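Side-chain contacts in BolA like protein (Arabidopsis thaliana, PDB 4PUG), which may work alone or with glutaredoxins, as a redox-regulated transcriptional regulator or in regulating iron-sulfur cluster biogenesis, its glutaredoxin heterodimers holding a labile cluster: residues G37-R41 and T42-T46; R67-Y70 and H71-E75. One frame throughout, in Å; residues are numbered along the deposited sequence.

Contact 1: residues G37-R41 and T42-T46; sequences GMKGR and TDDET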
loop_
_atom_site.group_PDB
_atom_site.type_symbol
_atom_site.label_atom_id
_atom_site.label_comp_id
_atom_site.label_asym_id
_atom_site.label_seq_id
_atom_site.Cartn_x
_atom_site.Cartn_y
_atom_site.Cartn_z
ATOM N N GLY A 37 11.107 2.665 23.336
ATOM C CA GLY A 37 12.225 3.573 23.517
ATOM C C GLY A 37 12.364 4.578 22.387
ATOM O O GLY A 37 13.124 5.541 22.495
ATOM N N MET A 38 11.627 4.355 21.303
ATOM C CA MET A 38 11.671 5.243 20.144
ATOM C C MET A 38 10.321 5.904 19.859
ATOM O O MET A 38 10.217 6.752 18.971
ATOM C CB MET A 38 12.120 4.475 18.898
ATOM C CG MET A 38 13.490 3.823 18.998
ATOM S SD MET A 38 14.000 3.107 17.422
ATOM C CE MET A 38 12.801 1.787 17.238
ATOM N N LYS A 39 9.295 5.517 20.612
ATOM C CA LYS A 39 7.917 5.915 20.317
ATOM C C LYS A 39 7.667 7.422 20.373
ATOM O O LYS A 39 8.065 8.097 21.324
ATOM C CB LYS A 39 6.947 5.184 21.246
ATOM C CG LYS A 39 5.508 5.179 20.762
ATOM C CD LYS A 39 4.727 4.059 21.421
ATOM C CE LYS A 39 3.256 4.111 21.053
ATOM N NZ LYS A 39 2.506 2.982 21.671
ATOM N N GLY A 40 6.996 7.936 19.346
ATOM C CA GLY A 40 6.682 9.350 19.260
ATOM C C GLY A 40 7.757 10.143 18.542
ATOM O O GLY A 40 7.605 11.344 18.318
ATOM N N ARG A 41 8.850 9.474 18.183
ATOM C CA ARG A 41 9.974 10.152 17.542
ATOM C C ARG A 41 10.523 9.404 16.326
ATOM O O ARG A 41 11.475 9.857 15.691
ATOM C CB ARG A 41 11.090 10.411 18.556
ATOM C CG ARG A 41 10.622 11.171 19.790
ATOM C CD ARG A 41 11.763 11.484 20.728
ATOM N NE ARG A 41 12.679 12.466 20.161
ATOM C CZ ARG A 41 13.788 12.877 20.764
ATOM N NH1 ARG A 41 14.114 12.386 21.952
ATOM N NH2 ARG A 41 14.571 13.775 20.182
ATOM N N THR A 42 9.927 8.258 16.009
ATOM C CA THR A 42 10.276 7.521 14.797
ATOM C C THR A 42 9.015 7.183 14.008
ATOM O O THR A 42 7.922 7.120 14.569
ATOM C CB THR A 42 11.049 6.221 15.109
ATOM O OG1 THR A 42 10.265 5.394 15.977
ATOM C CG2 THR A 42 12.385 6.531 15.772
ATOM N N ASP A 43 9.170 6.977 12.704
ATOM C CA ASP A 43 8.051 6.614 11.843
ATOM C C ASP A 43 7.643 5.166 12.111
ATOM O O ASP A 43 8.401 4.240 11.825
ATOM C CB ASP A 43 8.448 6.789 10.375
ATOM C CG ASP A 43 7.258 6.770 9.433
ATOM O OD1 ASP A 43 6.197 6.229 9.805
ATOM O OD2 ASP A 43 7.392 7.295 8.308
ATOM N N ASP A 44 6.445 4.976 12.660
ATOM C CA ASP A 44 5.959 3.637 12.998
ATOM C C ASP A 44 5.135 2.983 11.893
ATOM O O ASP A 44 4.603 1.895 12.087
ATOM C CB ASP A 44 5.130 3.664 14.289
ATOM C CG ASP A 44 5.988 3.691 15.538
ATOM O OD1 ASP A 44 7.158 3.265 15.472
ATOM O OD2 ASP A 44 5.485 4.134 16.591
ATOM N N GLU A 45 5.011 3.640 10.744
ATOM C CA GLU A 45 4.271 3.053 9.628
ATOM C C GLU A 45 5.220 2.396 8.630
ATOM O O GLU A 45 5.576 2.981 7.605
ATOM C CB GLU A 45 3.388 4.098 8.948
ATOM C CG GLU A 45 2.311 4.652 9.864
ATOM C CD GLU A 45 1.459 5.712 9.198
ATOM O OE1 GLU A 45 1.928 6.863 9.082
ATOM O OE2 GLU A 45 0.322 5.395 8.790
ATOM N N THR A 46 5.609 1.161 8.938
ATOM C CA THR A 46 6.710 0.500 8.249
ATOM C C THR A 46 6.300 -0.753 7.474
ATOM O O THR A 46 6.964 -1.129 6.509
ATOM C CB THR A 46 7.811 0.103 9.245
ATOM O OG1 THR A 46 7.255 -0.751 10.251
ATOM C CG2 THR A 46 8.400 1.335 9.912
HETATM O O HOH W 1 6.217 6.440 16.955
#

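Contact 2: residues R67-Y70 and H71-E75; sequences RLVY and HLLRE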
loop_
_atom_site.group_PDB
_atom_site.type_symbol
_atom_site.label_atom_id
_atom_site.label_comp_id
_atom_site.label_asym_id
_atom_site.label_seq_id
_atom_site.Cartn_x
_atom_site.Cartn_y
_atom_site.Cartn_z
ATOM N N ARG A 67 4.856 -3.771 -10.434
ATOM C CA ARG A 67 5.783 -2.682 -10.737
ATOM C C ARG A 67 5.047 -1.355 -10.749
ATOM O O ARG A 67 5.595 -0.331 -10.340
ATOM C CB ARG A 67 6.448 -2.885 -12.096
ATOM C CG ARG A 67 7.546 -3.925 -12.124
ATOM C CD ARG A 67 8.020 -4.167 -13.553
ATOM N NE ARG A 67 9.079 -3.242 -13.950
ATOM C CZ ARG A 67 8.877 -2.058 -14.521
ATOM N NH1 ARG A 67 7.644 -1.634 -14.772
ATOM N NH2 ARG A 67 9.914 -1.294 -14.841
ATOM N N LEU A 68 3.815 -1.376 -11.251
ATOM C CA LEU A 68 2.980 -0.182 -11.260
ATOM C C LEU A 68 2.719 0.285 -9.831
ATOM O O LEU A 68 2.964 1.450 -9.491
ATOM C CB LEU A 68 1.663 -0.452 -11.990
ATOM C CG LEU A 68 0.608 0.656 -11.967
ATOM C CD1 LEU A 68 1.151 1.944 -12.570
ATOM C CD2 LEU A 68 -0.661 0.218 -12.686
ATOM N N VAL A 69 2.240 -0.632 -8.992
ATOM C CA VAL A 69 1.957 -0.297 -7.595
ATOM C C VAL A 69 3.206 0.198 -6.856
ATOM O O VAL A 69 3.146 1.196 -6.134
ATOM C CB VAL A 69 1.304 -1.471 -6.828
ATOM C CG1 VAL A 69 1.001 -1.067 -5.391
ATOM C CG2 VAL A 69 0.032 -1.932 -7.533
ATOM N N TYR A 70 4.333 -0.486 -7.050
ATOM C CA TYR A 70 5.591 -0.074 -6.426
ATOM C C TYR A 70 6.014 1.311 -6.897
ATOM O O TYR A 70 6.531 2.108 -6.116
ATOM C CB TYR A 70 6.709 -1.084 -6.708
ATOM C CG TYR A 70 6.969 -2.045 -5.567
ATOM C CD1 TYR A 70 8.060 -1.880 -4.722
ATOM C CD2 TYR A 70 6.122 -3.117 -5.336
ATOM C CE1 TYR A 70 8.295 -2.760 -3.675
ATOM C CE2 TYR A 70 6.349 -3.998 -4.297
ATOM C CZ TYR A 70 7.434 -3.816 -3.470
ATOM O OH TYR A 70 7.653 -4.697 -2.437
ATOM N N HIS A 71 5.790 1.588 -8.176
ATOM C CA HIS A 71 6.089 2.896 -8.739
ATOM C C HIS A 71 5.238 3.978 -8.086
ATOM O O HIS A 71 5.734 5.053 -7.756
ATOM C CB HIS A 71 5.861 2.898 -10.248
ATOM C CG HIS A 71 5.899 4.265 -10.857
ATOM N ND1 HIS A 71 7.072 4.969 -11.033
ATOM C CD2 HIS A 71 4.910 5.063 -11.316
ATOM C CE1 HIS A 71 6.803 6.140 -11.581
ATOM N NE2 HIS A 71 5.495 6.223 -11.763
ATOM N N LEU A 72 3.953 3.690 -7.899
ATOM C CA LEU A 72 3.055 4.649 -7.258
ATOM C C LEU A 72 3.429 4.921 -5.799
ATOM O O LEU A 72 3.150 5.997 -5.271
ATOM C CB LEU A 72 1.602 4.176 -7.351
ATOM C CG LEU A 72 1.020 4.114 -8.764
ATOM C CD1 LEU A 72 -0.381 3.526 -8.739
ATOM C CD2 LEU A 72 1.014 5.498 -9.398
ATOM N N LEU A 73 4.070 3.953 -5.152
ATOM C CA LEU A 73 4.413 4.088 -3.740
ATOM C C LEU A 73 5.909 4.276 -3.491
ATOM O O LEU A 73 6.388 4.039 -2.382
ATOM C CB LEU A 73 3.903 2.880 -2.950
ATOM C CG LEU A 73 2.387 2.694 -2.907
ATOM C CD1 LEU A 73 2.015 1.474 -2.081
ATOM C CD2 LEU A 73 1.709 3.940 -2.362
ATOM N N ARG A 74 6.638 4.711 -4.515
ATOM C CA ARG A 74 8.088 4.864 -4.409
ATOM C C ARG A 74 8.502 5.877 -3.342
ATOM O O ARG A 74 9.477 5.661 -2.623
ATOM C CB ARG A 74 8.693 5.246 -5.762
ATOM C CG ARG A 74 10.212 5.328 -5.754
ATOM C CD ARG A 74 10.755 5.589 -7.147
ATOM N NE ARG A 74 10.390 4.525 -8.079
ATOM C CZ ARG A 74 10.054 4.727 -9.349
ATOM N NH1 ARG A 74 10.034 5.957 -9.845
ATOM N NH2 ARG A 74 9.738 3.699 -10.125
ATOM N N GLU A 75 7.761 6.978 -3.244
ATOM C CA GLU A 75 8.045 8.001 -2.241
ATOM C C GLU A 75 7.931 7.437 -0.830
ATOM O O GLU A 75 8.758 7.730 0.035
ATOM C CB GLU A 75 7.107 9.199 -2.399
ATOM C CG GLU A 75 7.252 10.246 -1.304
ATOM C CD GLU A 75 6.319 11.425 -1.492
ATOM O OE1 GLU A 75 5.100 11.206 -1.645
ATOM O OE2 GLU A 75 6.808 12.574 -1.487
#

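Contact 1: residues G37-R41 and T42-T46
Thr42 turns its side chain back over Met38, four residues earlier. A chi1 of 58° places OG1 between the backbone N and the carbonyl carbon, and from there OG1 faces Met38 O at 3.3 Å, a long hydrogen bond, and unsettled because the hydroxyl proton has another acceptor within reach. OG1 also lies against Met38 CB at 3.6 Å, while the methyl CG2 skirts the Met38 thioether, 4.1 Å from SD. Met38 O is already held by Arg41 N at 3.1 Å, the bond that closes a type II turn with Lys39 and Gly40 at its corners; the positive phi of Gly40 fits the third position of such a turn. A water takes the N-H of Gly40 and donates to Thr42 O, 3.0 Å away, so it joins the turn to the chain that leaves it. Asp43 folds forward in an Asx turn: its OD1 accepts from Glu45 N at 3.0 Å, approached on the anti side and 31° out of the carboxylate plane. Its OD2 forms a salt bridge with Arg6. Asp44 reaches the water through OD2, at a separation too short to be trusted, and Lys39 NZ stays 6.0 Å from that oxygen. Farther on, Glu45 OE2 accepts from Ala7 N, and Thr46 N donates to Ser29 OG. Crystal neighbours touch this exposed loop and may affect its conformation. The polar contacts across 37-41 and 42-46 are few, long or water-borne, consistent with a surface loop whose turn seems to rest on the Met38-Arg41 backbone bond, with firmer attachment to the domain beginning at Asp43.

Contact 2: residues R67-Y70 and H71-E75
His71 lays its CB against two carbonyls of the preceding turn, 3.2 Å from Arg67 O and 3.3 Å from Leu68 O, and its backbone N-H bonds to Arg67 O at 2.9 Å. With CG anti to the backbone N (chi1 169°), the imidazole swings off the helix flank toward Arg74, whose bent chain brings NH2 to the ring edge, in plane, 3.1 Å from ND1. Val69 is buried, its side chain turned into the protein: its CG1 meets Leu73 CD1 at 4.3 Å, and it also packs on Ile86 and Phe57. This is the helical part of the BolA domain's crossover between the parallel strands 47-53 and 83-89, laid against the sheet. Tyr70 likewise covers Leu84 and Ile86. Its carbonyl oxygen shares Leu73 N with Val69 O, at 3.2 Å and 3.1 Å respectively, and both bonds are weak; here Leu73 leaves helical geometry, and helix 62-72 gives way to helix 74-78. Just before this break, Leu72 N still makes a regular bond to Leu68 O. Leu68 and Leu72 touch, CD1 of Leu68 4.4 Å from CG of Leu72, and both rest on Leu18 of helix 6-18.

How the contacts relate
Contacts 1 and 2 follow one another along the chain and do not touch: their centres are 23 Å apart and their nearest atoms about 8 Å. Contact 1 lies in the outlying loop between helix 29-32 and strand 47-53, its centre about 19 Å from the chain centre; contact 2, about 9 Å from that centre, belongs to the helical layer. Strand 83-89 connects them, since Thr46 pairs through its backbone with Ala83, and Tyr70 and Leu73 pack on Leu84 next door. In relatives, cluster ligands come from the loop between the first two strands, which holds contact 1, and from a conserved histidine just before 67-70. Neither contact described here involves a cluster atom.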